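Local structure of UPF0098 protein CT_736 (Chlamydia trachomatis, 3N08) at residues V26-P31 with L78-Q83; V48-V53 with W63-V68; Y69-V74 with I84-G89; R109-A114 with T143-G148. The protein is of unknown function but, as a homologue of phosphatidylethanolamine-binding proteins and the Raf kinase inhibitor protein, may bind phospholipid head groups or similar anionic ligands. All blocks are in the same frame, centred on the assembly; numbering follows the deposited sequence. Where two conformers were deposited one is given.

How the interactions relate
Interactions 2, 3 and 4 build one sheet: strand 63-71 pairs with 43-50 in interaction 2 and with 87-88 in interaction 3, while strand 108-117, paired with 140-150 in interaction 4, pairs with the other edge of 43-50. Interactions 2 and 4 have centres about 10 Å apart and are joined by the salt bridge D52 OD1 to R109 NH2 at 2.8 Å. Interaction 1 links loops stacked on this sheet; S29 CB lies 3.5 Å from W66 CH2, and P30 packs on F112. Interactions 3 and 4 do not touch, their nearest atoms being about 8 Å apart. D50, H65 and Y110 cluster probably where related proteins form their ligand pocket.

Interaction 1: V26-P31 with L78-Q83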
loop_
_atom_site.group_PDB
_atom_site.type_symbol
_atom_site.label_atom_id
_atom_site.label_comp_id
_atom_site.label_asym_id
_atom_site.label_seq_id
_atom_site.Cartn_x
_atom_site.Cartn_y
_atom_site.Cartn_z
ATOM N N VAL B 26 -25.766 -9.657 -5.492
ATOM C CA VAL B 26 -25.726 -10.956 -4.835
ATOM C C VAL B 26 -25.148 -10.889 -3.394
ATOM O O VAL B 26 -25.416 -11.749 -2.558
ATOM C CB VAL B 26 -24.983 -12.010 -5.716
ATOM C CG1 VAL B 26 -25.830 -12.349 -6.958
ATOM C CG2 VAL B 26 -23.591 -11.539 -6.124
ATOM N N GLY B 27 -24.377 -9.852 -3.104
ATOM C CA GLY B 27 -23.894 -9.611 -1.760
ATOM C C GLY B 27 -22.748 -10.503 -1.332
ATOM O O GLY B 27 -22.572 -10.779 -0.150
ATOM N N ILE B 28 -21.953 -10.956 -2.284
ATOM C CA ILE B 28 -20.805 -11.788 -1.946
ATOM C C ILE B 28 -19.601 -10.932 -1.576
ATOM O O ILE B 28 -19.534 -9.731 -1.872
ATOM C CB ILE B 28 -20.450 -12.771 -3.094
ATOM C CG1 ILE B 28 -19.945 -11.995 -4.309
ATOM C CG2 ILE B 28 -21.668 -13.649 -3.462
ATOM C CD1 ILE B 28 -19.533 -12.877 -5.491
ATOM N N SER B 29 -18.638 -11.548 -0.900
ATOM C CA SER B 29 -17.442 -10.841 -0.473
ATOM C C SER B 29 -16.632 -10.389 -1.693
ATOM O O SER B 29 -16.564 -11.103 -2.696
ATOM C CB SER B 29 -16.619 -11.726 0.476
ATOM O OG SER B 29 -16.103 -12.861 -0.210
ATOM N N PRO B 30 -16.061 -9.180 -1.641
ATOM C CA PRO B 30 -15.304 -8.657 -2.781
ATOM C C PRO B 30 -13.939 -9.319 -2.896
ATOM O O PRO B 30 -13.400 -9.813 -1.891
ATOM C CB PRO B 30 -15.126 -7.177 -2.421
ATOM C CG PRO B 30 -15.097 -7.189 -0.888
ATOM C CD PRO B 30 -16.086 -8.251 -0.498
ATOM N N PRO B 31 -13.377 -9.321 -4.114
ATOM C CA PRO B 31 -12.015 -9.828 -4.284
ATOM C C PRO B 31 -11.009 -8.923 -3.588
ATOM O O PRO B 31 -11.138 -7.703 -3.595
ATOM C CB PRO B 31 -11.821 -9.806 -5.798
ATOM C CG PRO B 31 -12.691 -8.688 -6.255
ATOM C CD PRO B 31 -13.891 -8.678 -5.328
ATOM N N LEU B 78 -7.911 -13.388 -2.292
ATOM C CA LEU B 78 -9.206 -13.960 -1.983
ATOM C C LEU B 78 -10.128 -13.590 -3.137
ATOM O O LEU B 78 -10.398 -12.410 -3.369
ATOM C CB LEU B 78 -9.766 -13.400 -0.681
ATOM C CG LEU B 78 -8.940 -13.671 0.580
ATOM C CD1 LEU B 78 -9.561 -12.966 1.771
ATOM C CD2 LEU B 78 -8.825 -15.180 0.846
ATOM N N ALA B 79 -10.602 -14.593 -3.863
ATOM C CA ALA B 79 -11.501 -14.337 -4.966
ATOM C C ALA B 79 -12.876 -13.955 -4.424
ATOM O O ALA B 79 -13.181 -14.176 -3.244
ATOM C CB ALA B 79 -11.607 -15.561 -5.855
ATOM N N GLU B 80 -13.701 -13.364 -5.267
ATOM C CA GLU B 80 -15.014 -12.917 -4.821
ATOM C C GLU B 80 -15.798 -14.127 -4.325
ATOM O O GLU B 80 -15.776 -15.191 -4.937
ATOM C CB GLU B 80 -15.765 -12.194 -5.946
ATOM C CG GLU B 80 -16.093 -13.059 -7.145
ATOM C CD GLU B 80 -16.862 -12.316 -8.231
ATOM O OE1 GLU B 80 -16.802 -11.070 -8.279
ATOM O OE2 GLU B 80 -17.527 -13.001 -9.041
ATOM N N GLY B 81 -16.434 -13.977 -3.166
ATOM C CA GLY B 81 -17.247 -15.043 -2.602
ATOM C C GLY B 81 -16.491 -16.336 -2.331
ATOM O O GLY B 81 -17.091 -17.386 -2.146
ATOM N N ALA B 82 -15.180 -16.267 -2.248
ATOM C CA ALA B 82 -14.414 -17.501 -2.191
ATOM C C ALA B 82 -14.468 -18.164 -0.822
ATOM O O ALA B 82 -14.782 -17.564 0.203
ATOM C CB ALA B 82 -12.965 -17.255 -2.604
ATOM N N GLN B 83 -14.143 -19.448 -0.827
ATOM C CA GLN B 83 -13.968 -20.156 0.424
ATOM C C GLN B 83 -12.796 -19.556 1.157
ATOM O O GLN B 83 -11.773 -19.196 0.572
ATOM C CB GLN B 83 -13.717 -21.649 0.241
ATOM C CG GLN B 83 -13.612 -22.345 1.607
ATOM C CD GLN B 83 -13.529 -23.850 1.523
ATOM O OE1 GLN B 83 -13.721 -24.447 0.460
ATOM N NE2 GLN B 83 -13.252 -24.482 2.662
HETATM O O HOH W 1 -13.581 -12.397 -1.016
HETATM O O HOH W 2 -15.866 -15.137 1.360
#
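S29 runs past the turn at G81 with the two CA atoms 4.7 Å apart, and P31 lies similarly close to E80. Residues A79 to A82 form a type II beta turn, closed by the amide of A82 on the carbonyl of A79, with G81 at its third position in a positive-phi conformation. The amide of G81 supplies the main bond of the contact, G81 N to S29 O at 2.9 Å, with the donor tilted 25° from the carbonyl plane. A weak second bond runs from the same amide to S29 OG. Two CA-H...O contacts accompany them: E80 CA leans on S29 O, and P31 CA lies 3.2 Å from L78 O.

The hydroxyl of S29 sits between its backbone N and carbonyl carbon (chi1 66°), which turns it toward the glycine and two waters. It gives its proton to one water, 2.7 Å from S29 OG, which in turn donates to P30 O and A79 O; the other water donates to S29 OG and to A82 O. Further out, the CD1 methyl of I28 rests on the aliphatic part of E80, 3.8 Å from E80 CG, while the ring of P31 lies alongside E80 with P31 CD 4.0 Å from E80 CB. The carboxylate of E80 is held by Y21, and more weakly by K20.

The loop leading into strand 32-35 and that between 77-78 and 87-88 are thus fastened mostly through backbone polar groups, and one buried serine hydroxyl, as donor and acceptor, extends that fastening through water to both ends of the turn.

Interaction 2: V48-V53 with W63-V68; sequences VEDPDV and WIHWIV
D50 carries its carboxylate carbon anti to the backbone N (chi1 179°), and H65 swings its ring beside its own N (chi1 -77°), which brings the carboxylate alongside the imidazole, their planes 42° apart. D50 CB is 3.8 Å from H65 NE2, but D50 OD2 and H65 NE2 stay apart; a water in the ring plane bridges them, 2.7 Å from D50 OD2 and equally close to H65 NE2. Both have further partners, D50 OD2 in H108 and H65 ND1 in the carbonyl of C99, and Y110 meets the imidazole edge-to-face. The strands run antiparallel: D50 and W63 exchange both backbone bonds, and V48 N bonds W66 O. In a classic beta bulge H65 and W66 both face V48, whose O accepts from H65 N at 2.7 Å and only weakly from W66 N. After D50 the chain enters a type I turn whose sequence matches the start of the D-P-D-x-P signature of phosphatidylethanolamine-binding proteins, whose ligand pocket probably corresponds to this region. Within it D50 OD1 takes the amide of D52 from above the carboxylate plane, an Asx turn. V53 crosses W63 at about a right angle, V53 CG2 being 3.9 Å from W63 CE3. On the sheet face of E49 and I64, I64 CD1 lies 3.5 Å from E49 CB, and E49 OE1 forms a salt bridge with K129. V48 CG2 reaches W66 CB at 3.9 Å.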
loop_
_atom_site.group_PDB
_atom_site.type_symbol
_atom_site.label_atom_id
_atom_site.label_comp_id
_atom_site.label_asym_id
_atom_site.label_seq_id
_atom_site.Cartn_x
_atom_site.Cartn_y
_atom_site.Cartn_z
ATOM N N VAL B 48 -13.001 -5.595 8.335
ATOM C CA VAL B 48 -13.707 -4.659 7.470
ATOM C C VAL B 48 -14.774 -3.994 8.299
ATOM O O VAL B 48 -15.576 -4.666 8.962
ATOM C CB VAL B 48 -14.350 -5.370 6.272
ATOM C CG1 VAL B 48 -15.030 -4.404 5.336
ATOM C CG2 VAL B 48 -13.319 -6.217 5.534
ATOM N N GLU B 49 -14.804 -2.677 8.250
ATOM C CA GLU B 49 -15.738 -1.949 9.070
ATOM C C GLU B 49 -16.243 -0.680 8.422
ATOM O O GLU B 49 -15.624 -0.129 7.512
ATOM C CB GLU B 49 -15.129 -1.653 10.416
ATOM C CG GLU B 49 -13.888 -0.833 10.349
ATOM C CD GLU B 49 -13.169 -0.741 11.699
ATOM O OE1 GLU B 49 -13.227 -1.710 12.487
ATOM O OE2 GLU B 49 -12.557 0.309 11.982
ATOM N N ASP B 50 -17.378 -0.207 8.954
ATOM C CA ASP B 50 -18.099 0.974 8.459
ATOM C C ASP B 50 -18.244 2.002 9.586
ATOM O O ASP B 50 -19.048 1.831 10.489
ATOM C CB ASP B 50 -19.457 0.515 7.953
ATOM C CG ASP B 50 -20.339 1.660 7.428
ATOM O OD1 ASP B 50 -19.898 2.819 7.347
ATOM O OD2 ASP B 50 -21.498 1.337 7.043
ATOM N N PRO B 51 -17.428 3.059 9.568
ATOM C CA PRO B 51 -17.514 4.094 10.593
ATOM C C PRO B 51 -18.644 5.083 10.295
ATOM O O PRO B 51 -18.831 6.054 11.044
ATOM C CB PRO B 51 -16.148 4.777 10.487
ATOM C CG PRO B 51 -15.818 4.652 9.006
ATOM C CD PRO B 51 -16.314 3.294 8.627
ATOM N N ASP B 52 -19.411 4.854 9.231
ATOM C CA ASP B 52 -20.467 5.764 8.787
ATOM C C ASP B 52 -21.851 5.163 9.059
ATOM O O ASP B 52 -22.879 5.641 8.579
ATOM C CB ASP B 52 -20.312 6.093 7.297
ATOM C CG ASP B 52 -19.067 6.904 7.012
ATOM O OD1 ASP B 52 -18.549 7.552 7.928
ATOM O OD2 ASP B 52 -18.595 6.914 5.862
ATOM N N VAL B 53 -21.897 4.090 9.834
ATOM C CA VAL B 53 -23.163 3.512 10.238
ATOM C C VAL B 53 -23.983 4.584 10.984
ATOM O O VAL B 53 -23.445 5.380 11.746
ATOM C CB VAL B 53 -22.914 2.246 11.094
ATOM C CG1 VAL B 53 -22.172 2.600 12.383
ATOM C CG2 VAL B 53 -24.238 1.541 11.398
ATOM N N TRP B 63 -19.629 -0.241 12.622
ATOM C CA TRP B 63 -20.195 -1.559 12.342
ATOM C C TRP B 63 -19.171 -2.458 11.640
ATOM O O TRP B 63 -18.639 -2.084 10.581
ATOM C CB TRP B 63 -21.436 -1.406 11.471
ATOM C CG TRP B 63 -22.329 -2.605 11.500
ATOM C CD1 TRP B 63 -22.227 -3.739 10.754
ATOM C CD2 TRP B 63 -23.482 -2.755 12.320
ATOM N NE1 TRP B 63 -23.246 -4.616 11.093
ATOM C CE2 TRP B 63 -24.038 -4.016 12.038
ATOM C CE3 TRP B 63 -24.103 -1.935 13.268
ATOM C CZ2 TRP B 63 -25.179 -4.485 12.683
ATOM C CZ3 TRP B 63 -25.226 -2.399 13.906
ATOM C CH2 TRP B 63 -25.760 -3.664 13.606
ATOM N N ILE B 64 -18.883 -3.604 12.238
ATOM C CA ILE B 64 -17.921 -4.550 11.671
ATOM C C ILE B 64 -18.639 -5.455 10.688
ATOM O O ILE B 64 -19.635 -6.124 11.039
ATOM C CB ILE B 64 -17.275 -5.407 12.783
ATOM C CG1 ILE B 64 -16.571 -4.548 13.831
ATOM C CG2 ILE B 64 -16.331 -6.420 12.156
ATOM C CD1 ILE B 64 -15.735 -3.430 13.317
ATOM N N HIS B 65 -18.167 -5.430 9.456
ATOM C CA HIS B 65 -18.745 -6.211 8.383
ATOM C C HIS B 65 -18.070 -7.563 8.139
ATOM O O HIS B 65 -18.683 -8.433 7.563
ATOM C CB HIS B 65 -18.784 -5.382 7.080
ATOM C CG HIS B 65 -19.883 -4.373 7.066
ATOM N ND1 HIS B 65 -21.054 -4.562 6.367
ATOM C CD2 HIS B 65 -20.057 -3.233 7.775
ATOM C CE1 HIS B 65 -21.877 -3.553 6.591
ATOM N NE2 HIS B 65 -21.296 -2.734 7.444
ATOM N N TRP B 66 -16.816 -7.717 8.540
ATOM C CA TRP B 66 -16.098 -8.964 8.288
ATOM C C TRP B 66 -14.870 -9.027 9.173
ATOM O O TRP B 66 -14.116 -8.056 9.253
ATOM C CB TRP B 66 -15.670 -9.041 6.817
ATOM C CG TRP B 66 -15.447 -10.425 6.257
ATOM C CD1 TRP B 66 -15.773 -11.614 6.825
ATOM C CD2 TRP B 66 -14.884 -10.724 4.972
ATOM N NE1 TRP B 66 -15.427 -12.654 5.964
ATOM C CE2 TRP B 66 -14.887 -12.126 4.827
ATOM C CE3 TRP B 66 -14.373 -9.938 3.939
ATOM C CZ2 TRP B 66 -14.383 -12.768 3.675
ATOM C CZ3 TRP B 66 -13.888 -10.572 2.793
ATOM C CH2 TRP B 66 -13.896 -11.970 2.675
ATOM N N ILE B 67 -14.639 -10.197 9.763
ATOM C CA ILE B 67 -13.409 -10.519 10.442
ATOM C C ILE B 67 -12.894 -11.851 9.915
ATOM O O ILE B 67 -13.621 -12.863 9.922
ATOM C CB ILE B 67 -13.653 -10.646 11.955
ATOM C CG1 ILE B 67 -14.008 -9.277 12.546
ATOM C CG2 ILE B 67 -12.433 -11.257 12.656
ATOM C CD1 ILE B 67 -14.249 -9.296 14.049
ATOM N N VAL B 68 -11.617 -11.848 9.557
ATOM C CA VAL B 68 -10.926 -13.076 9.173
ATOM C C VAL B 68 -9.557 -13.059 9.838
ATOM O O VAL B 68 -8.859 -12.066 9.785
ATOM C CB VAL B 68 -10.720 -13.189 7.653
ATOM C CG1 VAL B 68 -10.059 -14.510 7.297
ATOM C CG2 VAL B 68 -12.045 -13.060 6.921
HETATM O O HOH W 3 -22.559 -0.616 8.555
#

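Interaction 3: Y69-V74 with I84-G89; sequences YNLSPV and IFAVQG
Y69 and V87 form an antiparallel hydrogen-bonded pair where the short strand 87-88 borders the sheet alongside strand 63-71. Their side chains leave on the same face of the sheet and run next to each other. V87 covers one face of the tyrosine ring in a CH-pi contact: V87 CB stands 3.8 Å from the ring centroid and 19° off the ring normal, offset toward the rim. V87 CG1 overhangs the rim at the CE1-CZ side, 3.4 Å from Y69 CE1. The ring is placed there by a chi1 of 75°, which sets CG between the backbone N and the carbonyl carbon and lays the ring alongside V87 with one face toward CB. The phenol hydroxyl is within hydrogen-bonding reach of the carbonyls of E124 and S122, which must share its one proton.

Two backbone bonds hold the pair in register, Y69 N to V87 O at 2.8 Å and V87 N to Y69 O at 2.9 Å.

After Y69 the chain turns a corner at N70, which has positive phi and, together with L71, faces L44 in a G1 beta bulge. The corner brings L71 round to A86, whose CB points at the other segment and packs between Y69 O and L71 CD2, 3.6 Å from the latter. Here direct backbone pairing gives way to water. F85 is the central residue of an inverse gamma turn, and its carbonyl O accepts from two waters: one also donates to N70 O at 2.7 Å, and the other accepts from S72 N at 3.1 Å.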
loop_
_atom_site.group_PDB
_atom_site.type_symbol
_atom_site.label_atom_id
_atom_site.label_comp_id
_atom_site.label_asym_id
_atom_site.label_seq_id
_atom_site.Cartn_x
_atom_site.Cartn_y
_atom_site.Cartn_z
ATOM N N TYR B 69 -9.153 -14.161 10.461
ATOM C CA TYR B 69 -7.819 -14.214 11.009
ATOM C C TYR B 69 -7.197 -15.584 10.768
ATOM O O TYR B 69 -7.875 -16.532 10.375
ATOM C CB TYR B 69 -7.796 -13.814 12.499
ATOM C CG TYR B 69 -8.334 -14.843 13.464
ATOM C CD1 TYR B 69 -9.684 -14.893 13.783
ATOM C CD2 TYR B 69 -7.471 -15.737 14.081
ATOM C CE1 TYR B 69 -10.164 -15.831 14.688
ATOM C CE2 TYR B 69 -7.939 -16.664 14.971
ATOM C CZ TYR B 69 -9.273 -16.700 15.273
ATOM O OH TYR B 69 -9.703 -17.642 16.175
ATOM N N ASN B 70 -5.891 -15.671 11.010
ATOM C CA ASN B 70 -5.122 -16.865 10.719
ATOM C C ASN B 70 -5.132 -17.225 9.241
ATOM O O ASN B 70 -5.013 -18.389 8.884
ATOM C CB ASN B 70 -5.530 -18.035 11.615
ATOM C CG ASN B 70 -4.859 -17.987 12.977
ATOM O OD1 ASN B 70 -4.022 -17.113 13.265
ATOM N ND2 ASN B 70 -5.222 -18.931 13.825
ATOM N N LEU B 71 -5.246 -16.215 8.396
ATOM C CA LEU B 71 -4.996 -16.417 6.981
ATOM C C LEU B 71 -3.538 -16.750 6.745
ATOM O O LEU B 71 -2.659 -16.237 7.440
ATOM C CB LEU B 71 -5.289 -15.142 6.228
ATOM C CG LEU B 71 -6.729 -14.875 5.888
ATOM C CD1 LEU B 71 -6.888 -13.391 5.599
ATOM C CD2 LEU B 71 -7.192 -15.732 4.695
ATOM N N SER B 72 -3.278 -17.594 5.750
ATOM C CA SER B 72 -1.901 -17.828 5.322
ATOM C C SER B 72 -1.239 -16.532 4.858
ATOM O O SER B 72 -1.830 -15.765 4.129
ATOM C CB SER B 72 -1.867 -18.819 4.173
ATOM O OG SER B 72 -0.562 -18.879 3.656
ATOM N N PRO B 73 0.018 -16.319 5.249
ATOM C CA PRO B 73 0.697 -15.101 4.809
ATOM C C PRO B 73 1.041 -15.137 3.334
ATOM O O PRO B 73 1.424 -14.073 2.813
ATOM C CB PRO B 73 1.956 -15.068 5.674
ATOM C CG PRO B 73 2.150 -16.478 6.122
ATOM C CD PRO B 73 0.790 -17.058 6.253
ATOM N N VAL B 74 0.907 -16.288 2.671
ATOM C CA VAL B 74 1.068 -16.349 1.215
ATOM C C VAL B 74 -0.257 -16.498 0.479
ATOM O O VAL B 74 -0.280 -16.872 -0.687
ATOM C CB VAL B 74 2.083 -17.463 0.800
ATOM C CG1 VAL B 74 3.439 -17.206 1.458
ATOM C CG2 VAL B 74 1.588 -18.863 1.150
ATOM N N ILE B 84 -12.969 -19.404 2.458
ATOM C CA ILE B 84 -11.962 -18.786 3.291
ATOM C C ILE B 84 -11.262 -19.884 4.087
ATOM O O ILE B 84 -11.866 -20.520 4.954
ATOM C CB ILE B 84 -12.614 -17.751 4.257
ATOM C CG1 ILE B 84 -13.333 -16.656 3.479
ATOM C CG2 ILE B 84 -11.585 -17.198 5.266
ATOM C CD1 ILE B 84 -12.497 -15.879 2.524
ATOM N N PHE B 85 -9.984 -20.135 3.777
ATOM C CA PHE B 85 -9.207 -21.161 4.468
ATOM C C PHE B 85 -8.479 -20.471 5.603
ATOM O O PHE B 85 -7.256 -20.244 5.555
ATOM C CB PHE B 85 -8.284 -21.892 3.474
ATOM C CG PHE B 85 -9.042 -22.594 2.385
ATOM C CD1 PHE B 85 -9.571 -23.861 2.599
ATOM C CD2 PHE B 85 -9.237 -21.993 1.154
ATOM C CE1 PHE B 85 -10.305 -24.503 1.598
ATOM C CE2 PHE B 85 -9.967 -22.641 0.145
ATOM C CZ PHE B 85 -10.498 -23.894 0.374
ATOM N N ALA B 86 -9.271 -20.098 6.607
ATOM C CA ALA B 86 -8.834 -19.309 7.755
ATOM C C ALA B 86 -10.031 -19.266 8.691
ATOM O O ALA B 86 -11.045 -19.907 8.437
ATOM C CB ALA B 86 -8.438 -17.896 7.316
ATOM N N VAL B 87 -9.944 -18.506 9.770
ATOM C CA VAL B 87 -11.013 -18.444 10.753
ATOM C C VAL B 87 -11.806 -17.173 10.524
ATOM O O VAL B 87 -11.234 -16.098 10.389
ATOM C CB VAL B 87 -10.457 -18.445 12.189
ATOM C CG1 VAL B 87 -11.585 -18.502 13.188
ATOM C CG2 VAL B 87 -9.474 -19.606 12.382
ATOM N N GLN B 88 -13.124 -17.293 10.478
ATOM C CA GLN B 88 -13.974 -16.105 10.414
ATOM C C GLN B 88 -14.535 -15.778 11.777
ATOM O O GLN B 88 -14.923 -16.655 12.559
ATOM C CB GLN B 88 -15.063 -16.266 9.358
ATOM C CG GLN B 88 -14.455 -16.369 7.960
ATOM C CD GLN B 88 -15.478 -16.452 6.847
ATOM O OE1 GLN B 88 -16.081 -15.454 6.464
ATOM N NE2 GLN B 88 -15.658 -17.646 6.296
ATOM N N GLY B 89 -14.534 -14.489 12.087
ATOM C CA GLY B 89 -15.038 -13.994 13.353
ATOM C C GLY B 89 -16.440 -13.455 13.189
ATOM O O GLY B 89 -17.079 -13.640 12.144
HETATM O O HOH W 4 -5.067 -20.510 7.288
HETATM O O HOH W 5 -5.290 -19.092 3.951
#

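Interaction 4: R109-A114 with T143-G148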
loop_
_atom_site.group_PDB
_atom_site.type_symbol
_atom_site.label_atom_id
_atom_site.label_comp_id
_atom_site.label_asym_id
_atom_site.label_seq_id
_atom_site.Cartn_x
_atom_site.Cartn_y
_atom_site.Cartn_z
ATOM N N ARG B 109 -18.390 4.879 3.830
ATOM C CA ARG B 109 -17.051 4.360 3.606
ATOM C C ARG B 109 -16.855 3.045 4.334
ATOM O O ARG B 109 -17.232 2.906 5.503
ATOM C CB ARG B 109 -16.042 5.390 4.133
ATOM C CG ARG B 109 -16.074 6.706 3.421
ATOM C CD ARG B 109 -15.306 7.772 4.205
ATOM N NE ARG B 109 -15.946 8.042 5.488
ATOM C CZ ARG B 109 -15.437 8.796 6.443
ATOM N NH1 ARG B 109 -14.248 9.370 6.249
ATOM N NH2 ARG B 109 -16.111 8.977 7.572
ATOM N N TYR B 110 -16.294 2.076 3.620
ATOM C CA TYR B 110 -15.993 0.757 4.154
ATOM C C TYR B 110 -14.478 0.594 4.121
ATOM O O TYR B 110 -13.850 0.598 3.047
ATOM C CB TYR B 110 -16.719 -0.337 3.329
ATOM C CG TYR B 110 -18.201 -0.156 3.401
ATOM C CD1 TYR B 110 -18.946 -0.712 4.424
ATOM C CD2 TYR B 110 -18.843 0.682 2.507
ATOM C CE1 TYR B 110 -20.315 -0.476 4.532
ATOM C CE2 TYR B 110 -20.196 0.944 2.618
ATOM C CZ TYR B 110 -20.922 0.350 3.621
ATOM O OH TYR B 110 -22.268 0.655 3.710
ATOM N N TYR B 111 -13.906 0.459 5.311
ATOM C CA TYR B 111 -12.460 0.347 5.482
ATOM C C TYR B 111 -12.093 -1.109 5.681
ATOM O O TYR B 111 -12.720 -1.835 6.481
ATOM C CB TYR B 111 -12.005 1.168 6.672
ATOM C CG TYR B 111 -11.996 2.651 6.392
ATOM C CD1 TYR B 111 -10.859 3.282 5.910
ATOM C CD2 TYR B 111 -13.133 3.431 6.603
ATOM C CE1 TYR B 111 -10.843 4.631 5.656
ATOM C CE2 TYR B 111 -13.118 4.772 6.346
ATOM C CZ TYR B 111 -11.971 5.371 5.867
ATOM O OH TYR B 111 -12.002 6.737 5.610
ATOM N N PHE B 112 -11.088 -1.540 4.927
ATOM C CA PHE B 112 -10.561 -2.888 4.948
ATOM C C PHE B 112 -9.139 -2.806 5.487
ATOM O O PHE B 112 -8.283 -2.142 4.909
ATOM C CB PHE B 112 -10.488 -3.444 3.535
ATOM C CG PHE B 112 -11.806 -3.594 2.838
ATOM C CD1 PHE B 112 -12.539 -2.482 2.417
ATOM C CD2 PHE B 112 -12.308 -4.837 2.583
ATOM C CE1 PHE B 112 -13.752 -2.654 1.764
ATOM C CE2 PHE B 112 -13.513 -5.000 1.931
ATOM C CZ PHE B 112 -14.229 -3.899 1.522
ATOM N N TYR B 113 -8.902 -3.410 6.636
ATOM C CA TYR B 113 -7.612 -3.329 7.300
ATOM C C TYR B 113 -6.969 -4.699 7.279
ATOM O O TYR B 113 -7.585 -5.670 7.700
ATOM C CB TYR B 113 -7.793 -2.892 8.756
ATOM C CG TYR B 113 -8.381 -1.513 8.908
ATOM C CD1 TYR B 113 -7.663 -0.399 8.530
ATOM C CD2 TYR B 113 -9.651 -1.324 9.405
ATOM C CE1 TYR B 113 -8.197 0.892 8.673
ATOM C CE2 TYR B 113 -10.178 -0.049 9.566
ATOM C CZ TYR B 113 -9.447 1.036 9.183
ATOM O OH TYR B 113 -10.005 2.304 9.337
ATOM N N ALA B 114 -5.720 -4.758 6.839
ATOM C CA ALA B 114 -4.951 -5.978 6.911
ATOM C C ALA B 114 -3.832 -5.819 7.933
ATOM O O ALA B 114 -3.212 -4.747 8.056
ATOM C CB ALA B 114 -4.361 -6.324 5.555
ATOM N N THR B 143 0.825 -3.261 8.655
ATOM C CA THR B 143 -0.578 -3.088 8.376
ATOM C C THR B 143 -0.727 -2.529 6.968
ATOM O O THR B 143 0.250 -2.040 6.376
ATOM C CB THR B 143 -1.213 -2.161 9.428
ATOM O OG1 THR B 143 -2.646 -2.214 9.373
ATOM C CG2 THR B 143 -0.711 -0.737 9.247
ATOM N N ALA B 144 -1.930 -2.653 6.432
ATOM C CA ALA B 144 -2.303 -2.024 5.182
ATOM C C ALA B 144 -3.785 -1.691 5.215
ATOM O O ALA B 144 -4.538 -2.228 6.031
ATOM C CB ALA B 144 -1.970 -2.915 4.008
ATOM N N GLU B 145 -4.208 -0.784 4.350
ATOM C CA GLU B 145 -5.578 -0.282 4.388
ATOM C C GLU B 145 -6.092 -0.073 2.976
ATOM O O GLU B 145 -5.368 0.437 2.123
ATOM C CB GLU B 145 -5.622 1.053 5.131
ATOM C CG GLU B 145 -6.964 1.801 5.102
ATOM C CD GLU B 145 -6.887 3.186 5.782
ATOM O OE1 GLU B 145 -6.393 3.280 6.930
ATOM O OE2 GLU B 145 -7.317 4.166 5.164
ATOM N N LEU B 146 -7.344 -0.450 2.760
ATOM C CA LEU B 146 -8.085 -0.156 1.545
ATOM C C LEU B 146 -9.430 0.413 1.979
ATOM O O LEU B 146 -9.929 0.065 3.025
ATOM C CB LEU B 146 -8.258 -1.444 0.731
ATOM C CG LEU B 146 -9.147 -1.342 -0.503
ATOM C CD1 LEU B 146 -8.536 -0.442 -1.600
ATOM C CD2 LEU B 146 -9.360 -2.750 -1.062
ATOM N N MET B 147 -9.996 1.302 1.188
ATOM C CA MET B 147 -11.328 1.823 1.475
ATOM C C MET B 147 -12.091 1.894 0.176
ATOM O O MET B 147 -11.539 2.227 -0.851
ATOM C CB MET B 147 -11.237 3.213 2.131
ATOM C CG MET B 147 -12.615 3.775 2.568
ATOM S SD MET B 147 -13.479 4.791 1.295
ATOM C CE MET B 147 -12.581 6.361 1.553
ATOM N N GLY B 148 -13.373 1.539 0.220
ATOM C CA GLY B 148 -14.287 1.794 -0.890
ATOM C C GLY B 148 -15.599 2.317 -0.358
ATOM O O GLY B 148 -15.901 2.111 0.818
HETATM O O HOH W 6 -8.356 4.381 8.286
#
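Y110, F112 and A114 pair with G148, L146 and A144 in the antiparallel hydrogen-bonded positions of two neighbouring strands in the central sheet. Y110 and F112 each exchange amide and carbonyl bonds with their partners, the shortest being F112 N to L146 O at 2.7 Å. A114 N likewise bonds A144 O. A114 O accepts from A144 N at 2.9 Å, joined from the opposite face of its plane by T143 OG1 in the modelled conformer, one of two; T143 N is satisfied by D137 of the second subunit. On the face that carries Y111, Y113, E145 and M147, the tyrosines flank E145, whose carboxylate plane stands nearly perpendicular to both rings. E145 OE2 sits at the edge of the Y111 ring and is hydrogen-bonded by Y13, whereas E145 OE1 accepts from a water, at 2.6 Å, that also bonds Y113 OH. The guanidinium group of R109 is held by a salt bridge to D52. M147 has CG anti to its backbone N (chi1 -175°), which lays that methylene over the middle of the Y111 ring, 3.6 Å from the centroid. Past it the chain bends, and M147 SD lies 3.9 Å from R109 CG.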